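Local coordinates for CghA (Chaetomium globosum, PDB 6KBC), which is a two-domain beta protein of the calycin clan that holds the ligand WK1 in a pocket lined by residues of both domains, at residues A45-L50 with M226-L231; T19-S24 with P35-K40; I27-N32 with P166-S171. All coordinates share one frame; numbering follows the deposited sequence.

Interaction 1 of 3, residues A45-L50 with M226-L231; sequences AVETWL and MDRSWL. With WK1 ((2S)-3-[(2S,4E)-4-[[(1R,2S,4aR,6S,8R,8aS)-2-[(E)-but-2-en-2-yl]-6,8-dimethyl-1,2,4a,5,6,7,8,8a-octahydronaphthalen-1-yl]-oxidanyl-methylidene]-3,5-bis(oxidanylidene)pyrrolidin-2-yl]-2-methyl-2-oxidanyl-propanoic acid), chain B.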
loop_
_atom_site.group_PDB
_atom_site.type_symbol
_atom_site.label_atom_id
_atom_site.label_comp_id
_atom_site.label_asym_id
_atom_site.label_seq_id
_atom_site.Cartn_x
_atom_site.Cartn_y
_atom_site.Cartn_z
ATOM N N ALA A 45 -4.522 3.704 -17.416
ATOM C CA ALA A 45 -3.564 2.996 -16.587
ATOM C C ALA A 45 -3.232 3.811 -15.345
ATOM O O ALA A 45 -3.404 5.032 -15.296
ATOM C CB ALA A 45 -2.284 2.685 -17.362
ATOM N N VAL A 46 -2.764 3.109 -14.323
ATOM C CA VAL A 46 -2.254 3.744 -13.116
ATOM C C VAL A 46 -1.055 2.948 -12.643
ATOM O O VAL A 46 -1.093 1.714 -12.601
ATOM C CB VAL A 46 -3.331 3.872 -12.021
ATOM C CG1 VAL A 46 -3.823 2.509 -11.579
ATOM C CG2 VAL A 46 -2.756 4.621 -10.822
ATOM N N GLU A 47 0.032 3.652 -12.352
ATOM C CA GLU A 47 1.216 3.064 -11.760
ATOM C C GLU A 47 1.422 3.704 -10.398
ATOM O O GLU A 47 1.209 4.910 -10.231
ATOM C CB GLU A 47 2.444 3.269 -12.650
ATOM C CG GLU A 47 2.260 2.658 -14.026
ATOM C CD GLU A 47 3.552 2.161 -14.632
ATOM O OE1 GLU A 47 3.965 2.708 -15.672
ATOM O OE2 GLU A 47 4.131 1.204 -14.093
ATOM N N THR A 48 1.805 2.884 -9.425
ATOM C CA THR A 48 1.934 3.317 -8.043
ATOM C C THR A 48 3.227 2.773 -7.461
ATOM O O THR A 48 3.528 1.583 -7.603
ATOM C CB THR A 48 0.738 2.851 -7.196
ATOM O OG1 THR A 48 -0.480 3.210 -7.858
ATOM C CG2 THR A 48 0.774 3.500 -5.818
ATOM N N TRP A 49 3.994 3.657 -6.830
ATOM C CA TRP A 49 5.119 3.293 -5.983
ATOM C C TRP A 49 4.795 3.798 -4.587
ATOM O O TRP A 49 4.664 5.008 -4.384
ATOM C CB TRP A 49 6.429 3.917 -6.484
ATOM C CG TRP A 49 6.860 3.448 -7.848
ATOM C CD1 TRP A 49 7.828 2.521 -8.132
ATOM C CD2 TRP A 49 6.338 3.879 -9.105
ATOM N NE1 TRP A 49 7.944 2.363 -9.489
ATOM C CE2 TRP A 49 7.038 3.182 -10.109
ATOM C CE3 TRP A 49 5.345 4.788 -9.481
ATOM C CZ2 TRP A 49 6.774 3.364 -11.464
ATOM C CZ3 TRP A 49 5.087 4.969 -10.829
ATOM C CH2 TRP A 49 5.794 4.258 -11.800
ATOM N N LEU A 50 4.645 2.882 -3.638
ATOM C CA LEU A 50 4.228 3.237 -2.286
ATOM C C LEU A 50 5.372 3.019 -1.308
ATOM O O LEU A 50 6.035 1.979 -1.339
ATOM C CB LEU A 50 3.012 2.406 -1.840
ATOM C CG LEU A 50 2.473 2.579 -0.406
ATOM C CD1 LEU A 50 0.957 2.316 -0.395
ATOM C CD2 LEU A 50 3.183 1.658 0.611
ATOM N N MET A 226 7.848 -1.169 0.911
ATOM C CA MET A 226 7.728 -0.544 -0.409
ATOM C C MET A 226 6.784 -1.428 -1.220
ATOM O O MET A 226 7.013 -2.606 -1.280
ATOM C CB MET A 226 9.088 -0.428 -1.084
ATOM C CG MET A 226 9.063 0.491 -2.259
ATOM S SD MET A 226 8.604 -0.399 -3.714
ATOM C CE MET A 226 8.017 0.921 -4.759
ATOM N N ASP A 227 5.695 -0.844 -1.696
ATOM C CA ASP A 227 4.681 -1.575 -2.485
ATOM C C ASP A 227 4.717 -1.047 -3.916
ATOM O O ASP A 227 4.905 0.121 -4.095
ATOM C CB ASP A 227 3.286 -1.462 -1.883
ATOM C CG ASP A 227 3.110 -2.171 -0.553
ATOM O OD1 ASP A 227 4.033 -2.228 0.202
ATOM O OD2 ASP A 227 2.042 -2.651 -0.314
ATOM N N ARG A 228 4.465 -1.929 -4.860
ATOM C CA ARG A 228 4.531 -1.586 -6.274
ATOM C C ARG A 228 3.279 -2.105 -6.949
ATOM O O ARG A 228 2.908 -3.265 -6.754
ATOM C CB ARG A 228 5.780 -2.185 -6.926
ATOM C CG ARG A 228 5.838 -2.074 -8.438
ATOM C CD ARG A 228 5.896 -0.645 -8.927
ATOM N NE ARG A 228 6.310 -0.626 -10.331
ATOM C CZ ARG A 228 5.637 -0.044 -11.321
ATOM N NH1 ARG A 228 4.501 0.594 -11.093
ATOM N NH2 ARG A 228 6.116 -0.093 -12.558
ATOM N N SER A 229 2.641 -1.252 -7.740
ATOM C CA SER A 229 1.389 -1.605 -8.378
ATOM C C SER A 229 1.332 -1.006 -9.774
ATOM O O SER A 229 1.902 0.059 -10.039
ATOM C CB SER A 229 0.196 -1.111 -7.568
ATOM O OG SER A 229 -1.034 -1.337 -8.250
ATOM N N TRP A 230 0.632 -1.704 -10.661
ATOM C CA TRP A 230 0.218 -1.097 -11.920
ATOM C C TRP A 230 -1.008 -1.830 -12.448
ATOM O O TRP A 230 -1.152 -3.039 -12.265
ATOM C CB TRP A 230 1.360 -1.096 -12.943
ATOM C CG TRP A 230 1.730 -2.445 -13.462
ATOM C CD1 TRP A 230 1.267 -3.045 -14.599
ATOM C CD2 TRP A 230 2.674 -3.355 -12.884
ATOM N NE1 TRP A 230 1.859 -4.278 -14.754
ATOM C CE2 TRP A 230 2.719 -4.493 -13.711
ATOM C CE3 TRP A 230 3.471 -3.325 -11.736
ATOM C CZ2 TRP A 230 3.534 -5.588 -13.429
ATOM C CZ3 TRP A 230 4.275 -4.404 -11.463
ATOM C CH2 TRP A 230 4.304 -5.521 -12.305
ATOM N N LEU A 231 -1.889 -1.071 -13.094
ATOM C CA LEU A 231 -3.150 -1.548 -13.651
ATOM C C LEU A 231 -3.359 -0.849 -14.985
ATOM O O LEU A 231 -3.157 0.371 -15.072
ATOM C CB LEU A 231 -4.340 -1.214 -12.745
ATOM C CG LEU A 231 -4.571 -2.018 -11.491
ATOM C CD1 LEU A 231 -3.715 -1.434 -10.366
ATOM C CD2 LEU A 231 -6.057 -1.925 -11.162
HETATM O O WK1 B . -5.543 11.018 -1.366
HETATM C C17 WK1 B . -4.920 10.285 -0.641
HETATM O O1 WK1 B . -4.073 10.689 0.105
HETATM C C19 WK1 B . -5.193 8.837 -0.639
HETATM O O2 WK1 B . -6.280 8.496 -1.431
HETATM C C18 WK1 B . -5.557 8.415 0.751
HETATM C C20 WK1 B . -3.933 8.240 -1.200
HETATM C C22 WK1 B . -3.859 6.793 -0.923
HETATM N N WK1 B . -2.625 6.099 -1.238
HETATM C C21 WK1 B . -2.903 4.962 -1.868
HETATM O O5 WK1 B . -1.969 4.123 -2.248
HETATM C C23 WK1 B . -4.857 5.940 -1.527
HETATM O O4 WK1 B . -6.156 6.157 -1.526
HETATM C C24 WK1 B . -4.338 4.756 -2.119
HETATM C C16 WK1 B . -5.088 3.687 -2.769
HETATM O O3 WK1 B . -6.359 3.799 -2.814
HETATM C C9 WK1 B . -4.407 2.465 -3.226
HETATM C C8 WK1 B . -4.380 1.651 -1.901
HETATM C C12 WK1 B . -4.101 2.371 -0.598
HETATM C C13 WK1 B . -2.902 2.434 -0.064
HETATM C C90 WK1 B . -2.657 3.156 1.217
HETATM C C14 WK1 B . -5.209 3.044 0.128
HETATM C C7 WK1 B . -5.665 0.913 -1.675
HETATM C C6 WK1 B . -6.124 0.140 -2.622
HETATM C C3 WK1 B . -5.490 0.272 -3.970
HETATM C C4 WK1 B . -5.126 1.698 -4.326
HETATM C C5 WK1 B . -4.242 1.634 -5.556
HETATM C C11 WK1 B . -3.994 3.012 -6.084
HETATM C C2 WK1 B . -6.178 -0.439 -5.106
HETATM C C1 WK1 B . -5.120 -0.626 -6.147
HETATM C C10 WK1 B . -5.505 -1.503 -7.292
HETATM C C WK1 B . -4.757 0.734 -6.662
HETATM O O HOH W 1 -1.331 1.138 -9.467
#
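E47 and R228 form a salt bridge on one face of an antiparallel strand pair, 46-50 against 226-231, in the calycin-like N-terminal domain; T48, L50 and L231 on the other face belong to the pocket of WK1. V46, T48 and L50 make hydrogen-bonded pairs with L231, S229 and D227, two bonds to each pair, among them L50 N to D227 O at 2.8 Å. E47 with W230 and W49 with R228 are the non-hydrogen-bonded pairs between them.

R228 starts with CG anti to its backbone N (chi1 171°) and bends at chi2 (64°), which carries the guanidinium along the strands toward E47. There W49 lies almost parallel to it, planes 17° apart, with W49 CZ2 3.6 Å from R228 CZ, while W230 CE3 sits over the centre of the opposite face. R228 CD continues the overlap as a CH-pi contact with the five-membered ring of W49. At the edge, in the guanidinium plane, E47 OE2 is gripped by R228 NH2 at 2.8 Å and by NH1 at 3.1 Å; the first meets it nearly along its C-O bond, the second on the anti side and tilted out of the carboxylate plane. A long, flat cation suits a place that offers one stack, a second ring atom over the other face and an anion at the edge; the carboxylate probably helps it stay charged though buried. Loop carbonyls of N32 and L33 accept from R228 NE and W49 NE1.

Across the sheet, leucines give the pocket an apolar wall: L231 CD1 approaches WK1 C10 at 3.6 Å, and L50 CD1 approaches C13 at 3.9 Å. Beside them S229 OG, which also bonds Y182 O, accepts at 2.8 Å from a water that lies 2.8 Å from T48 OG1.

Interaction 2 of 3, residues T19-S24 with P35-K40; sequences TPIPGS and PKWADK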
loop_
_atom_site.group_PDB
_atom_site.type_symbol
_atom_site.label_atom_id
_atom_site.label_comp_id
_atom_site.label_asym_id
_atom_site.label_seq_id
_atom_site.Cartn_x
_atom_site.Cartn_y
_atom_site.Cartn_z
ATOM N N THR A 19 -5.082 5.940 -27.303
ATOM C CA THR A 19 -5.910 4.829 -26.873
ATOM C C THR A 19 -5.251 4.146 -25.683
ATOM O O THR A 19 -4.049 4.317 -25.445
ATOM C CB THR A 19 -6.087 3.811 -28.006
ATOM O OG1 THR A 19 -4.814 3.236 -28.317
ATOM C CG2 THR A 19 -6.625 4.498 -29.248
ATOM N N PRO A 20 -6.010 3.387 -24.898
ATOM C CA PRO A 20 -5.369 2.462 -23.955
ATOM C C PRO A 20 -4.413 1.541 -24.697
ATOM O O PRO A 20 -4.803 0.822 -25.617
ATOM C CB PRO A 20 -6.548 1.695 -23.341
ATOM C CG PRO A 20 -7.767 2.098 -24.105
ATOM C CD PRO A 20 -7.474 3.412 -24.749
ATOM N N ILE A 21 -3.141 1.606 -24.321
ATOM C CA ILE A 21 -2.096 0.794 -24.941
ATOM C C ILE A 21 -1.608 -0.199 -23.893
ATOM O O ILE A 21 -1.749 0.065 -22.688
ATOM C CB ILE A 21 -0.945 1.665 -25.477
ATOM C CG1 ILE A 21 -0.257 2.414 -24.336
ATOM C CG2 ILE A 21 -1.446 2.635 -26.553
ATOM C CD1 ILE A 21 0.752 3.446 -24.806
ATOM N N PRO A 22 -1.044 -1.343 -24.274
ATOM C CA PRO A 22 -0.590 -2.288 -23.252
ATOM C C PRO A 22 0.638 -1.770 -22.525
ATOM O O PRO A 22 1.448 -1.019 -23.074
ATOM C CB PRO A 22 -0.271 -3.563 -24.045
ATOM C CG PRO A 22 -0.276 -3.179 -25.492
ATOM C CD PRO A 22 -0.583 -1.719 -25.622
ATOM N N GLY A 23 0.758 -2.169 -21.260
ATOM C CA GLY A 23 1.990 -1.962 -20.537
ATOM C C GLY A 23 2.940 -3.123 -20.737
ATOM O O GLY A 23 2.543 -4.196 -21.188
ATOM N N SER A 24 4.209 -2.908 -20.405
ATOM C CA SER A 24 5.142 -4.013 -20.524
ATOM C C SER A 24 4.808 -5.091 -19.491
ATOM O O SER A 24 4.013 -4.884 -18.569
ATOM C CB SER A 24 6.582 -3.530 -20.361
ATOM O OG SER A 24 6.824 -3.090 -19.042
ATOM N N PRO A 35 8.773 1.823 -14.808
ATOM C CA PRO A 35 7.375 1.951 -15.233
ATOM C C PRO A 35 7.018 0.987 -16.356
ATOM O O PRO A 35 7.825 0.707 -17.246
ATOM C CB PRO A 35 7.280 3.406 -15.700
ATOM C CG PRO A 35 8.346 4.107 -14.941
ATOM C CD PRO A 35 9.462 3.124 -14.788
ATOM N N LYS A 36 5.784 0.477 -16.296
ATOM C CA LYS A 36 5.272 -0.422 -17.320
ATOM C C LYS A 36 4.737 0.330 -18.526
ATOM O O LYS A 36 4.580 -0.271 -19.594
ATOM C CB LYS A 36 4.179 -1.316 -16.725
ATOM C CG LYS A 36 4.694 -2.217 -15.603
ATOM C CD LYS A 36 5.877 -3.046 -16.062
ATOM C CE LYS A 36 6.389 -3.929 -14.957
ATOM N NZ LYS A 36 7.584 -4.728 -15.356
ATOM N N TRP A 37 4.435 1.616 -18.370
ATOM C CA TRP A 37 4.138 2.523 -19.478
ATOM C C TRP A 37 5.313 3.496 -19.575
ATOM O O TRP A 37 5.273 4.611 -19.053
ATOM C CB TRP A 37 2.798 3.234 -19.271
ATOM C CG TRP A 37 1.636 2.327 -19.547
ATOM C CD1 TRP A 37 0.979 2.172 -20.736
ATOM C CD2 TRP A 37 1.044 1.389 -18.637
ATOM N NE1 TRP A 37 -0.001 1.220 -20.613
ATOM C CE2 TRP A 37 0.017 0.722 -19.336
ATOM C CE3 TRP A 37 1.276 1.058 -17.295
ATOM C CZ2 TRP A 37 -0.784 -0.255 -18.738
ATOM C CZ3 TRP A 37 0.471 0.085 -16.696
ATOM C CH2 TRP A 37 -0.542 -0.559 -17.421
ATOM N N ALA A 38 6.372 3.054 -20.260
ATOM C CA ALA A 38 7.652 3.762 -20.216
ATOM C C ALA A 38 7.612 5.070 -21.002
ATOM O O ALA A 38 8.090 6.103 -20.523
ATOM C CB ALA A 38 8.767 2.855 -20.733
ATOM N N ASP A 39 7.048 5.052 -22.210
ATOM C CA ASP A 39 7.139 6.211 -23.092
ATOM C C ASP A 39 5.863 7.043 -23.122
ATOM O O ASP A 39 5.918 8.264 -22.938
ATOM C CB ASP A 39 7.512 5.758 -24.508
ATOM C CG ASP A 39 8.935 5.232 -24.587
ATOM O OD1 ASP A 39 9.871 5.984 -24.233
ATOM O OD2 ASP A 39 9.118 4.052 -24.958
ATOM N N LYS A 40 4.718 6.413 -23.363
ATOM C CA LYS A 40 3.425 7.076 -23.315
ATOM C C LYS A 40 2.588 6.400 -22.236
ATOM O O LYS A 40 2.684 5.187 -22.032
ATOM C CB LYS A 40 2.697 6.991 -24.668
ATOM C CG LYS A 40 3.178 7.969 -25.748
ATOM C CD LYS A 40 3.106 9.442 -25.363
ATOM C CE LYS A 40 3.371 10.316 -26.590
ATOM N NZ LYS A 40 4.278 11.465 -26.283
HETATM O O HOH W 2 8.522 -1.005 -19.080
#
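W37 meets I21 with the edge of its indole and G23 with a face. W37 NE1 donates to I21 O at 2.9 Å in an almost straight bond (170° at the hydrogen); the carbonyl oxygen lies in the ring plane, whereas the donor stands above the carbonyl plane. I21 and W37 slide past each other in opposite directions: I21 CG1, set between its backbone N and carbonyl carbon (chi1 63°), comes 3.8 Å from W37 CD1. Over the five-membered ring comes G23 CA, 3.5 Å from W37 CE2, a CH-pi contact for which glycine is suited because it has no side chain to keep the backbone off the ring. One residue further, S24 N donates to K36 O at 2.8 Å. S24 OG is tucked tightly against the lysine chain, 3.1 Å from K36 CD, and a water links it to P35 O.

A second shell positions the loop: the E47 carboxylate receives the backbone N-H groups of K36 and W37, and K36 NZ is held by N32 OD1 and A25 O.

Both direct hydrogen bonds join uncharged groups and should themselves be little affected by ionisation, although the loop's placement may still depend on the charges of E47 and K36.

Interaction 3 of 3, residues I27-N32 with P166-S171; sequences IPNSGN and PTLPQS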
loop_
_atom_site.group_PDB
_atom_site.type_symbol
_atom_site.label_atom_id
_atom_site.label_comp_id
_atom_site.label_asym_id
_atom_site.label_seq_id
_atom_site.Cartn_x
_atom_site.Cartn_y
_atom_site.Cartn_z
ATOM N N ILE A 27 7.905 -8.826 -14.850
ATOM C CA ILE A 27 9.216 -9.461 -14.802
ATOM C C ILE A 27 9.257 -10.348 -13.571
ATOM O O ILE A 27 9.174 -9.827 -12.445
ATOM C CB ILE A 27 10.348 -8.425 -14.772
ATOM C CG1 ILE A 27 10.197 -7.445 -15.936
ATOM C CG2 ILE A 27 11.703 -9.123 -14.769
ATOM C CD1 ILE A 27 11.035 -6.186 -15.797
ATOM N N PRO A 28 9.383 -11.665 -13.712
ATOM C CA PRO A 28 9.512 -12.525 -12.536
ATOM C C PRO A 28 10.733 -12.168 -11.708
ATOM O O PRO A 28 11.749 -11.690 -12.222
ATOM C CB PRO A 28 9.642 -13.932 -13.131
ATOM C CG PRO A 28 10.065 -13.718 -14.543
ATOM C CD PRO A 28 9.440 -12.427 -14.971
ATOM N N ASN A 29 10.612 -12.411 -10.403
ATOM C CA ASN A 29 11.695 -12.225 -9.436
ATOM C C ASN A 29 12.313 -10.828 -9.517
ATOM O O ASN A 29 13.530 -10.654 -9.423
ATOM C CB ASN A 29 12.772 -13.286 -9.618
ATOM C CG ASN A 29 13.652 -13.418 -8.408
ATOM O OD1 ASN A 29 13.176 -13.351 -7.261
ATOM N ND2 ASN A 29 14.944 -13.596 -8.643
ATOM N N SER A 30 11.468 -9.814 -9.654
ATOM C CA SER A 30 11.938 -8.444 -9.767
ATOM C C SER A 30 10.993 -7.512 -9.028
ATOM O O SER A 30 9.786 -7.760 -8.948
ATOM C CB SER A 30 12.051 -8.027 -11.238
ATOM O OG SER A 30 12.131 -6.626 -11.390
ATOM N N GLY A 31 11.559 -6.432 -8.489
ATOM C CA GLY A 31 10.744 -5.347 -7.981
ATOM C C GLY A 31 9.846 -4.724 -9.025
ATOM O O GLY A 31 8.847 -4.087 -8.670
ATOM N N ASN A 32 10.175 -4.891 -10.311
ATOM C CA ASN A 32 9.381 -4.317 -11.397
ATOM C C ASN A 32 9.243 -2.809 -11.257
ATOM O O ASN A 32 8.236 -2.228 -11.658
ATOM C CB ASN A 32 7.995 -4.965 -11.488
ATOM C CG ASN A 32 8.022 -6.302 -12.193
ATOM O OD1 ASN A 32 7.719 -6.387 -13.388
ATOM N ND2 ASN A 32 8.371 -7.350 -11.467
ATOM N N PRO A 166 11.503 -12.697 2.224
ATOM C CA PRO A 166 11.104 -13.159 0.888
ATOM C C PRO A 166 9.796 -12.508 0.468
ATOM O O PRO A 166 8.851 -12.420 1.254
ATOM C CB PRO A 166 10.946 -14.674 1.067
ATOM C CG PRO A 166 10.707 -14.867 2.526
ATOM C CD PRO A 166 11.497 -13.784 3.217
ATOM N N THR A 167 9.735 -12.053 -0.785
ATOM C CA THR A 167 8.580 -11.262 -1.198
ATOM C C THR A 167 8.320 -11.217 -2.701
ATOM O O THR A 167 7.190 -10.950 -3.127
ATOM C CB THR A 167 8.748 -9.827 -0.688
ATOM O OG1 THR A 167 7.539 -9.091 -0.921
ATOM C CG2 THR A 167 9.914 -9.126 -1.406
ATOM N N LEU A 168 9.354 -11.439 -3.523
ATOM C CA LEU A 168 9.175 -11.045 -4.920
ATOM C C LEU A 168 8.322 -12.083 -5.653
ATOM O O LEU A 168 8.435 -13.282 -5.385
ATOM C CB LEU A 168 10.539 -10.877 -5.607
ATOM C CG LEU A 168 11.366 -9.688 -5.080
ATOM C CD1 LEU A 168 12.805 -9.676 -5.640
ATOM C CD2 LEU A 168 10.683 -8.358 -5.397
ATOM N N PRO A 169 7.438 -11.648 -6.554
ATOM C CA PRO A 169 6.602 -12.608 -7.276
ATOM C C PRO A 169 7.426 -13.378 -8.291
ATOM O O PRO A 169 8.289 -12.824 -8.979
ATOM C CB PRO A 169 5.554 -11.728 -7.959
ATOM C CG PRO A 169 6.253 -10.430 -8.161
ATOM C CD PRO A 169 7.163 -10.262 -6.965
ATOM N N GLN A 170 7.143 -14.670 -8.378
ATOM C CA GLN A 170 7.898 -15.580 -9.219
ATOM C C GLN A 170 7.204 -15.836 -10.549
ATOM O O GLN A 170 7.717 -16.601 -11.372
ATOM C CB GLN A 170 8.110 -16.896 -8.476
ATOM C CG GLN A 170 8.874 -16.802 -7.135
ATOM C CD GLN A 170 10.198 -16.046 -7.214
ATOM O OE1 GLN A 170 10.264 -14.836 -6.971
ATOM N NE2 GLN A 170 11.259 -16.758 -7.582
ATOM N N SER A 171 6.066 -15.185 -10.781
ATOM C CA SER A 171 5.176 -15.448 -11.902
ATOM C C SER A 171 4.190 -14.291 -11.990
ATOM O O SER A 171 4.057 -13.493 -11.059
ATOM C CB SER A 171 4.454 -16.786 -11.721
ATOM O OG SER A 171 3.404 -16.663 -10.763
#
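N29 takes up a left-handed backbone conformation (phi 53°, psi 42°), turning the chain at the residue whose N donates to P169 O at 2.8 Å, nearly in line with the carbonyl bond. Facing it, L168 has an extended end, CD1 trans to CA (chi2 171°), so that its two methyls divide between neighbouring peptides: CD2 lies 3.7 Å from S30 O, and CD1 lies 4.0 Å from N29 O. A branched apolar chain suits this spot, because it can rest on the turn without competing for its polar groups. On the other side of the N29 bond, the proline ring joins in through P28 CB, 3.7 Å from Q170 O.

Internal bonds brace the 27-32 loop. An ST turn is formed as S30 OG accepts from N32 N at 2.8 Å, and the same hydroxyl bonds G110 O. The amide of N32, acceptor and double donor at once, ties the loop across: OD1 takes I27 N at 2.8 Å, ND2 returns a bond to I27 O at 2.8 Å, and its second N-H reaches S30 O from above the carbonyl plane. Segment 166-171 ends at the N-cap of the short helix 172-175, where S171 OG accepts from E174 N. Near the P28 ring, S171 N is buried by the contact with no partner anywhere in the model.

Interactions 2 and 3 both draw on the long loop that precedes strand 46-54, and interaction 1 binds each of them. E47 OE2 lies 2.8 Å from K36 N and E47 OE1 2.9 Å from W37 N, on the side of interaction 2; R228 NE lies 2.8 Å from N32 O, on that of interaction 3. The E47-R228 pair therefore holds the loop at two nearby points, on the face of the strands turned from WK1. The centres of interactions 1 and 2 are about 13 Å apart. The centres of interactions 1 and 3 are about 14 Å apart. Interaction 1 touches the ligand directly, whereas the W37 side chain of interaction 2 remains about 11 Å from WK1.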